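Long-range contacts in GTN Reductase (Agrobacterium tumefaciens, PDB 5N6G), which probably reduces activated carbon-carbon double bonds with NAD(P)H as an FMN-dependent ene-reductase of the Old Yellow Enzyme family: residues G102-Q110 with I122-I130; I185-T193 with D239-Y249. One frame throughout, in Å; residues are numbered along the deposited sequence.

Contact 1 (G102-Q110 with I122-I130)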
# COMPACT_ATOMS: atom_id res chain seq x y z
N GLY A 102 -4.80 11.48 -3.05
CA GLY A 102 -5.41 12.27 -4.11
C GLY A 102 -6.83 12.69 -3.78
O GLY A 102 -7.10 13.27 -2.72
N ARG A 103 -7.76 12.42 -4.70
CA ARG A 103 -9.12 12.91 -4.53
C ARG A 103 -9.91 12.25 -3.40
O ARG A 103 -11.01 12.72 -3.09
CB ARG A 103 -9.91 12.72 -5.83
CG ARG A 103 -10.24 11.28 -6.16
CD ARG A 103 -10.95 11.21 -7.51
NE ARG A 103 -11.37 9.84 -7.83
CZ ARG A 103 -12.37 9.54 -8.65
NH1 ARG A 103 -13.07 10.47 -9.29
NH2 ARG A 103 -12.68 8.26 -8.86
N ILE A 104 -9.39 11.19 -2.79
CA ILE A 104 -10.14 10.44 -1.77
C ILE A 104 -9.81 11.09 -0.43
O ILE A 104 -9.03 10.57 0.38
CB ILE A 104 -9.81 8.95 -1.80
CG1 ILE A 104 -9.99 8.40 -3.22
CG2 ILE A 104 -10.68 8.21 -0.84
CD1 ILE A 104 -11.41 8.51 -3.79
N SER A 105 -10.43 12.24 -0.18
CA SER A 105 -10.16 13.00 1.04
C SER A 105 -11.33 13.96 1.29
O SER A 105 -12.34 13.94 0.59
CB SER A 105 -8.82 13.73 0.93
OG SER A 105 -8.41 14.35 2.15
N HIS A 106 -11.17 14.77 2.33
CA HIS A 106 -12.19 15.71 2.76
C HIS A 106 -11.50 17.02 3.11
O HIS A 106 -10.35 17.01 3.56
CB HIS A 106 -12.96 15.16 3.96
CG HIS A 106 -14.17 15.95 4.33
ND1 HIS A 106 -14.14 16.92 5.31
CD2 HIS A 106 -15.45 15.90 3.89
CE1 HIS A 106 -15.34 17.46 5.43
NE2 HIS A 106 -16.16 16.84 4.59
N THR A 107 -12.18 18.13 2.87
CA THR A 107 -11.58 19.44 3.14
C THR A 107 -11.11 19.57 4.59
O THR A 107 -10.10 20.23 4.84
CB THR A 107 -12.58 20.55 2.83
OG1 THR A 107 -13.78 20.34 3.60
CG2 THR A 107 -12.89 20.58 1.34
N SER A 108 -11.81 18.94 5.54
CA SER A 108 -11.44 19.07 6.95
C SER A 108 -10.09 18.44 7.29
O SER A 108 -9.53 18.71 8.36
CB SER A 108 -12.55 18.45 7.82
OG SER A 108 -12.58 17.05 7.61
N LEU A 109 -9.56 17.58 6.41
CA LEU A 109 -8.26 16.94 6.60
C LEU A 109 -7.14 17.66 5.86
O LEU A 109 -5.96 17.36 6.10
CB LEU A 109 -8.32 15.48 6.11
CG LEU A 109 -9.36 14.60 6.80
CD1 LEU A 109 -9.51 13.26 6.05
CD2 LEU A 109 -8.97 14.36 8.24
N GLN A 110 -7.47 18.57 4.94
CA GLN A 110 -6.51 19.21 4.06
C GLN A 110 -5.91 20.45 4.70
O GLN A 110 -6.58 21.13 5.50
CB GLN A 110 -7.19 19.61 2.75
CG GLN A 110 -7.56 18.39 1.94
CD GLN A 110 -6.35 17.67 1.44
OE1 GLN A 110 -5.40 18.28 0.92
NE2 GLN A 110 -6.34 16.36 1.60
N ILE A 122 -12.59 15.54 -10.87
CA ILE A 122 -13.73 14.62 -10.91
C ILE A 122 -13.91 14.06 -9.50
O ILE A 122 -13.04 13.34 -9.00
CB ILE A 122 -13.52 13.48 -11.92
CG1 ILE A 122 -13.23 14.06 -13.31
CG2 ILE A 122 -14.78 12.61 -11.97
CD1 ILE A 122 -12.69 13.02 -14.28
N THR A 123 -15.03 14.41 -8.87
CA THR A 123 -15.32 13.96 -7.51
C THR A 123 -15.56 12.45 -7.48
O THR A 123 -16.26 11.91 -8.34
CB THR A 123 -16.54 14.69 -6.96
OG1 THR A 123 -16.35 16.11 -7.05
CG2 THR A 123 -16.77 14.31 -5.49
N ALA A 124 -15.00 11.79 -6.48
CA ALA A 124 -15.24 10.36 -6.28
C ALA A 124 -16.54 10.14 -5.52
O ALA A 124 -16.85 10.88 -4.58
CB ALA A 124 -14.11 9.72 -5.49
N LYS A 125 -17.29 9.12 -5.94
CA LYS A 125 -18.41 8.62 -5.15
C LYS A 125 -17.82 7.65 -4.14
O LYS A 125 -17.83 6.43 -4.30
CB LYS A 125 -19.47 7.97 -6.03
CG LYS A 125 -20.75 7.63 -5.24
CD LYS A 125 -21.91 7.33 -6.18
CE LYS A 125 -23.05 6.64 -5.44
NZ LYS A 125 -23.07 5.17 -5.70
N SER A 126 -17.25 8.23 -3.08
CA SER A 126 -16.55 7.49 -2.05
C SER A 126 -16.86 8.15 -0.71
O SER A 126 -17.44 9.23 -0.64
CB SER A 126 -15.04 7.46 -2.30
OG SER A 126 -14.40 6.50 -1.48
N LYS A 127 -16.51 7.45 0.37
CA LYS A 127 -16.77 7.93 1.71
C LYS A 127 -15.49 7.88 2.52
O LYS A 127 -14.61 7.06 2.27
CB LYS A 127 -17.86 7.10 2.41
CG LYS A 127 -19.25 7.42 1.93
CD LYS A 127 -20.29 6.52 2.59
CE LYS A 127 -21.70 6.88 2.15
NZ LYS A 127 -22.05 8.28 2.51
N THR A 128 -15.40 8.77 3.50
CA THR A 128 -14.22 8.80 4.34
C THR A 128 -14.62 9.00 5.79
O THR A 128 -15.80 9.11 6.14
CB THR A 128 -13.23 9.88 3.91
OG1 THR A 128 -12.12 9.82 4.80
CG2 THR A 128 -13.82 11.29 3.94
N TYR A 129 -13.60 9.03 6.66
CA TYR A 129 -13.78 9.13 8.10
C TYR A 129 -13.12 10.43 8.55
O TYR A 129 -11.93 10.63 8.32
CB TYR A 129 -13.15 7.93 8.82
CG TYR A 129 -13.17 6.61 8.05
CD1 TYR A 129 -14.21 6.30 7.18
CD2 TYR A 129 -12.15 5.68 8.20
CE1 TYR A 129 -14.22 5.11 6.47
CE2 TYR A 129 -12.16 4.48 7.51
CZ TYR A 129 -13.20 4.21 6.64
OH TYR A 129 -13.23 3.02 5.94
N ILE A 130 -13.91 11.32 9.16
CA ILE A 130 -13.47 12.66 9.53
C ILE A 130 -13.73 12.94 11.01
O ILE A 130 -14.44 12.20 11.69
CB ILE A 130 -14.11 13.77 8.66
CG1 ILE A 130 -15.63 13.78 8.83
CG2 ILE A 130 -13.71 13.57 7.20
CD1 ILE A 130 -16.27 15.07 8.38
O HOH W 1 -13.60 13.07 -4.14
O HOH W 2 -15.81 9.59 -9.94

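Contact 2 (I185-T193 with D239-Y249)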
# COMPACT_ATOMS: atom_id res chain seq x y z
N ILE A 185 -1.74 7.94 -7.41
CA ILE A 185 -0.98 7.44 -8.56
C ILE A 185 -1.91 6.72 -9.51
O ILE A 185 -1.81 6.89 -10.74
CB ILE A 185 0.18 6.55 -8.09
CG1 ILE A 185 1.18 7.40 -7.29
CG2 ILE A 185 0.91 5.95 -9.29
CD1 ILE A 185 2.30 6.61 -6.62
N GLU A 186 -2.84 5.92 -8.98
CA GLU A 186 -3.81 5.23 -9.81
C GLU A 186 -4.74 6.19 -10.52
O GLU A 186 -5.22 5.90 -11.63
CB GLU A 186 -4.67 4.27 -8.99
CG GLU A 186 -4.24 2.87 -9.09
CD GLU A 186 -5.38 1.85 -8.95
OE1 GLU A 186 -6.60 2.18 -8.84
OE2 GLU A 186 -4.99 0.68 -8.94
N GLN A 187 -5.07 7.30 -9.88
CA GLN A 187 -5.92 8.31 -10.52
C GLN A 187 -5.27 8.85 -11.79
O GLN A 187 -5.95 9.09 -12.79
CB GLN A 187 -6.21 9.44 -9.53
CG GLN A 187 -7.15 9.04 -8.40
CD GLN A 187 -7.04 9.91 -7.15
OE1 GLN A 187 -6.83 11.12 -7.24
NE2 GLN A 187 -7.22 9.30 -5.99
N PHE A 188 -3.95 9.03 -11.78
CA PHE A 188 -3.23 9.38 -13.00
C PHE A 188 -3.21 8.22 -14.00
O PHE A 188 -3.32 8.44 -15.21
CB PHE A 188 -1.79 9.77 -12.67
CG PHE A 188 -1.57 11.21 -12.26
CD1 PHE A 188 -1.64 11.58 -10.93
CD2 PHE A 188 -1.28 12.18 -13.21
CE1 PHE A 188 -1.43 12.90 -10.57
CE2 PHE A 188 -1.04 13.50 -12.85
CZ PHE A 188 -1.12 13.86 -11.53
N LEU A 189 -3.05 6.99 -13.50
CA LEU A 189 -2.88 5.84 -14.39
C LEU A 189 -4.15 5.50 -15.15
O LEU A 189 -4.10 5.18 -16.35
CB LEU A 189 -2.50 4.59 -13.58
CG LEU A 189 -1.12 4.41 -12.99
CD1 LEU A 189 -1.13 3.14 -12.16
CD2 LEU A 189 -0.10 4.33 -14.10
N LYS A 190 -5.30 5.50 -14.48
CA LYS A 190 -6.52 4.94 -15.04
C LYS A 190 -7.38 5.98 -15.77
O LYS A 190 -7.40 7.17 -15.44
CB LYS A 190 -7.32 4.20 -13.96
CG LYS A 190 -6.56 2.99 -13.44
CD LYS A 190 -7.34 2.13 -12.48
CE LYS A 190 -6.53 0.90 -12.09
NZ LYS A 190 -7.12 0.12 -10.96
N SER A 191 -8.13 5.51 -16.76
CA SER A 191 -8.78 6.42 -17.70
C SER A 191 -9.90 7.23 -17.06
O SER A 191 -10.14 8.38 -17.45
CB SER A 191 -9.34 5.63 -18.88
OG SER A 191 -8.30 4.99 -19.60
N SER A 192 -10.65 6.65 -16.11
CA SER A 192 -11.85 7.35 -15.64
C SER A 192 -11.53 8.59 -14.83
O SER A 192 -12.37 9.49 -14.72
CB SER A 192 -12.75 6.43 -14.80
OG SER A 192 -12.19 6.10 -13.54
N THR A 193 -10.34 8.66 -14.27
CA THR A 193 -9.94 9.72 -13.38
C THR A 193 -9.03 10.74 -14.04
O THR A 193 -8.77 11.81 -13.45
CB THR A 193 -9.24 9.11 -12.16
OG1 THR A 193 -8.43 7.99 -12.56
CG2 THR A 193 -10.28 8.63 -11.14
N ASP A 239 -14.09 4.13 -6.64
CA ASP A 239 -14.89 4.64 -7.76
C ASP A 239 -14.10 4.75 -9.06
O ASP A 239 -14.50 5.52 -9.94
CB ASP A 239 -15.48 6.01 -7.39
CG ASP A 239 -16.71 6.35 -8.18
OD1 ASP A 239 -17.44 5.43 -8.61
OD2 ASP A 239 -16.99 7.58 -8.36
N ILE A 240 -13.02 4.00 -9.22
CA ILE A 240 -12.11 4.13 -10.35
C ILE A 240 -12.43 3.06 -11.38
O ILE A 240 -13.00 2.01 -11.05
CB ILE A 240 -10.64 4.07 -9.87
CG1 ILE A 240 -9.72 4.78 -10.84
CG2 ILE A 240 -10.19 2.64 -9.62
CD1 ILE A 240 -8.44 5.25 -10.20
N PHE A 241 -12.14 3.35 -12.65
CA PHE A 241 -12.46 2.45 -13.76
C PHE A 241 -11.40 2.55 -14.85
O PHE A 241 -10.97 3.64 -15.21
CB PHE A 241 -13.85 2.75 -14.36
CG PHE A 241 -14.17 1.99 -15.61
CD1 PHE A 241 -14.77 0.73 -15.57
CD2 PHE A 241 -13.92 2.55 -16.86
CE1 PHE A 241 -15.07 0.04 -16.76
CE2 PHE A 241 -14.23 1.87 -18.02
CZ PHE A 241 -14.81 0.60 -17.95
N GLU A 242 -11.00 1.40 -15.39
CA GLU A 242 -10.10 1.34 -16.54
C GLU A 242 -10.60 0.22 -17.44
O GLU A 242 -10.70 -0.92 -16.98
CB GLU A 242 -8.65 1.07 -16.11
CG GLU A 242 -7.72 0.69 -17.24
CD GLU A 242 -7.61 1.77 -18.30
OE1 GLU A 242 -7.36 2.93 -17.91
OE2 GLU A 242 -7.82 1.46 -19.51
N ALA A 243 -10.89 0.52 -18.70
CA ALA A 243 -11.48 -0.48 -19.58
C ALA A 243 -10.45 -1.43 -20.18
O ALA A 243 -10.82 -2.53 -20.60
CB ALA A 243 -12.25 0.21 -20.70
N ASP A 244 -9.19 -1.02 -20.25
CA ASP A 244 -8.16 -1.79 -20.97
C ASP A 244 -6.90 -1.84 -20.12
O ASP A 244 -5.85 -1.29 -20.47
CB ASP A 244 -7.91 -1.17 -22.34
CG ASP A 244 -9.09 -1.41 -23.28
OD1 ASP A 244 -9.29 -2.58 -23.67
OD2 ASP A 244 -9.82 -0.44 -23.60
N PRO A 245 -6.97 -2.53 -18.98
CA PRO A 245 -5.81 -2.56 -18.08
C PRO A 245 -4.60 -3.31 -18.62
O PRO A 245 -3.48 -3.02 -18.18
CB PRO A 245 -6.37 -3.25 -16.83
CG PRO A 245 -7.49 -4.06 -17.35
CD PRO A 245 -8.12 -3.22 -18.40
N GLN A 246 -4.76 -4.28 -19.53
CA GLN A 246 -3.58 -5.10 -19.84
C GLN A 246 -2.47 -4.29 -20.52
O GLN A 246 -1.31 -4.38 -20.08
CB GLN A 246 -3.96 -6.31 -20.69
CG GLN A 246 -2.84 -7.35 -20.71
CD GLN A 246 -2.93 -8.31 -19.55
OE1 GLN A 246 -3.96 -8.94 -19.35
NE2 GLN A 246 -1.83 -8.47 -18.80
N PRO A 247 -2.72 -3.54 -21.59
CA PRO A 247 -1.61 -2.79 -22.19
C PRO A 247 -1.03 -1.75 -21.26
O PRO A 247 0.18 -1.49 -21.29
CB PRO A 247 -2.22 -2.17 -23.46
CG PRO A 247 -3.69 -2.30 -23.30
CD PRO A 247 -3.96 -3.47 -22.40
N LEU A 248 -1.89 -1.16 -20.42
CA LEU A 248 -1.47 -0.14 -19.48
C LEU A 248 -0.51 -0.72 -18.46
O LEU A 248 0.60 -0.20 -18.26
CB LEU A 248 -2.70 0.41 -18.77
CG LEU A 248 -2.52 1.46 -17.68
CD1 LEU A 248 -1.90 2.75 -18.22
CD2 LEU A 248 -3.88 1.70 -17.02
N TYR A 249 -0.95 -1.78 -17.79
CA TYR A 249 -0.18 -2.36 -16.70
C TYR A 249 1.01 -3.16 -17.20
O TYR A 249 2.06 -3.16 -16.55
CB TYR A 249 -1.10 -3.18 -15.81
CG TYR A 249 -1.75 -2.30 -14.78
CD1 TYR A 249 -1.12 -2.05 -13.56
CD2 TYR A 249 -2.94 -1.64 -15.06
CE1 TYR A 249 -1.69 -1.22 -12.62
CE2 TYR A 249 -3.51 -0.80 -14.14
CZ TYR A 249 -2.89 -0.58 -12.93
OH TYR A 249 -3.48 0.27 -12.05
O HOH W 3 -2.59 0.07 -9.50
O HOH W 4 -13.81 7.39 -11.63

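Contact 1 (G102-Q110 with I122-I130)
G102-Q110, a loop with a short 3-10 segment at 107-109, runs in the same direction as I122-I130, which becomes strand 127-131; I104 and A124 have CA atoms 6.8 Å apart, S108 and I130 7.2 Å. The long, extended side chain of R103 carries its guanidinium to the carbonyl of I122. NH1 gives a hydrogen bond of 2.9 Å to I122 O, which lies in the guanidinium plane, although the donor stands well above the plane of that carbonyl. A124 CB sits over the centre of one guanidinium face, and a side chain this small lets the flat group lie close. The same methyl meets I104 CD1 tightly, at 3.4 Å. Two waters bridge this end: one accepts from A124 N and donates to R103 O, the other accepts from R103 NH1 and donates to T123 O.

At the other end, I130 lays CD1 over one face of the H106 ring, a CH-pi contact 4.2 Å from the ring centroid, while its CG2 touches H106 CB. Placing CG1 between the backbone N and carbonyl carbon (chi1 62°) lets both branches of I130 be used. S108 N and S108 OG both hydrogen-bond to H106 ND1, at 3.1 and 2.8 Å, and together hold the ring's rotation.

Strand 127-131 pairs antiparallel with strand 137-141, whose A140 touches both H106 and I130. T128 OG1 bonds to G64 O, and the loop, beyond barrel strand 94-99, packs against one side of the hairpin strand whose Y129, on the other side, meets the bound 2-phenylacrylic acid in the substrate pocket.

Contact 2 (I185-T193 with D239-Y249)
Two connections of the TIM barrel meet here: the end of helix 184-189, which follows barrel strand 174-178, and the loop leading from strand 227-231 into helix 245-256. The loop binds the turn after the first helix through main chain and short polar side chains. E242 OE1 accepts two hydrogen bonds from S191, 2.9 Å from its N and 2.8 Å from its OG, both arriving from the same face of the carboxylate. A bend at chi2 (60°) turns the E242 carboxylate back to this spot, where R207 adds a salt bridge to OE1; OE2 takes D244 N. S192 bonds in both directions with F241: S192 N donates to F241 O, and F241 N to S192 OG at 2.9 Å. Serine suits this place because its hydroxyl, one carbon from its own backbone, can accept from the NH of the chain lying alongside.

I240 buries more surface here than any other residue. Its CG1 is anti to the backbone N (chi1 -156°), and CD1 packs on E186 O and T193 OG1, each at 3.6 Å. T193 OG1 itself donates to Q187 O on a lone pair, fixing the turn beneath the isoleucine. K190 runs extended across I240 and E242 to a salt bridge with E186, NZ to OE2 being 3.0 Å. Its CE lies at the edge of the Y249 ring, 3.1 Å from OH. A water links Y249 OH to E186 OE2, while G182 N and S232 OG also bond the E186 carboxylate, which probably offsets the charge of this buried group.

L248 packs its methyls on L189 O. The axes of segments 185-189 and 245-249 come no closer than 12.8 Å, with N-to-C directions 116° apart; helix 204-222 touches L189 and S191, and helix 286-295 touches Y249.

Overall arrangement
Contact 1 and contact 2 touch although their centres lie 19 Å apart: Q187 OE1 accepts from R103 N, and D239 OD2 from K125 N, so each segment of one meets a segment of the other. Contact 1 is partly buried and joins an excursion after barrel strand 94-99 to the hairpin strand carrying Y129 of the substrate pocket; it combines methyl contacts, a ring face and water bridges with one arginine-to-carbonyl bond. Contact 2 is more buried, belongs to the connections around the barrel itself, and relies on serine-to-carboxylate bonds and the backbone and hydroxyl bonds between S192 and F241. There a lysine also pairs with a glutamate of its own segment and probably offsets its charge.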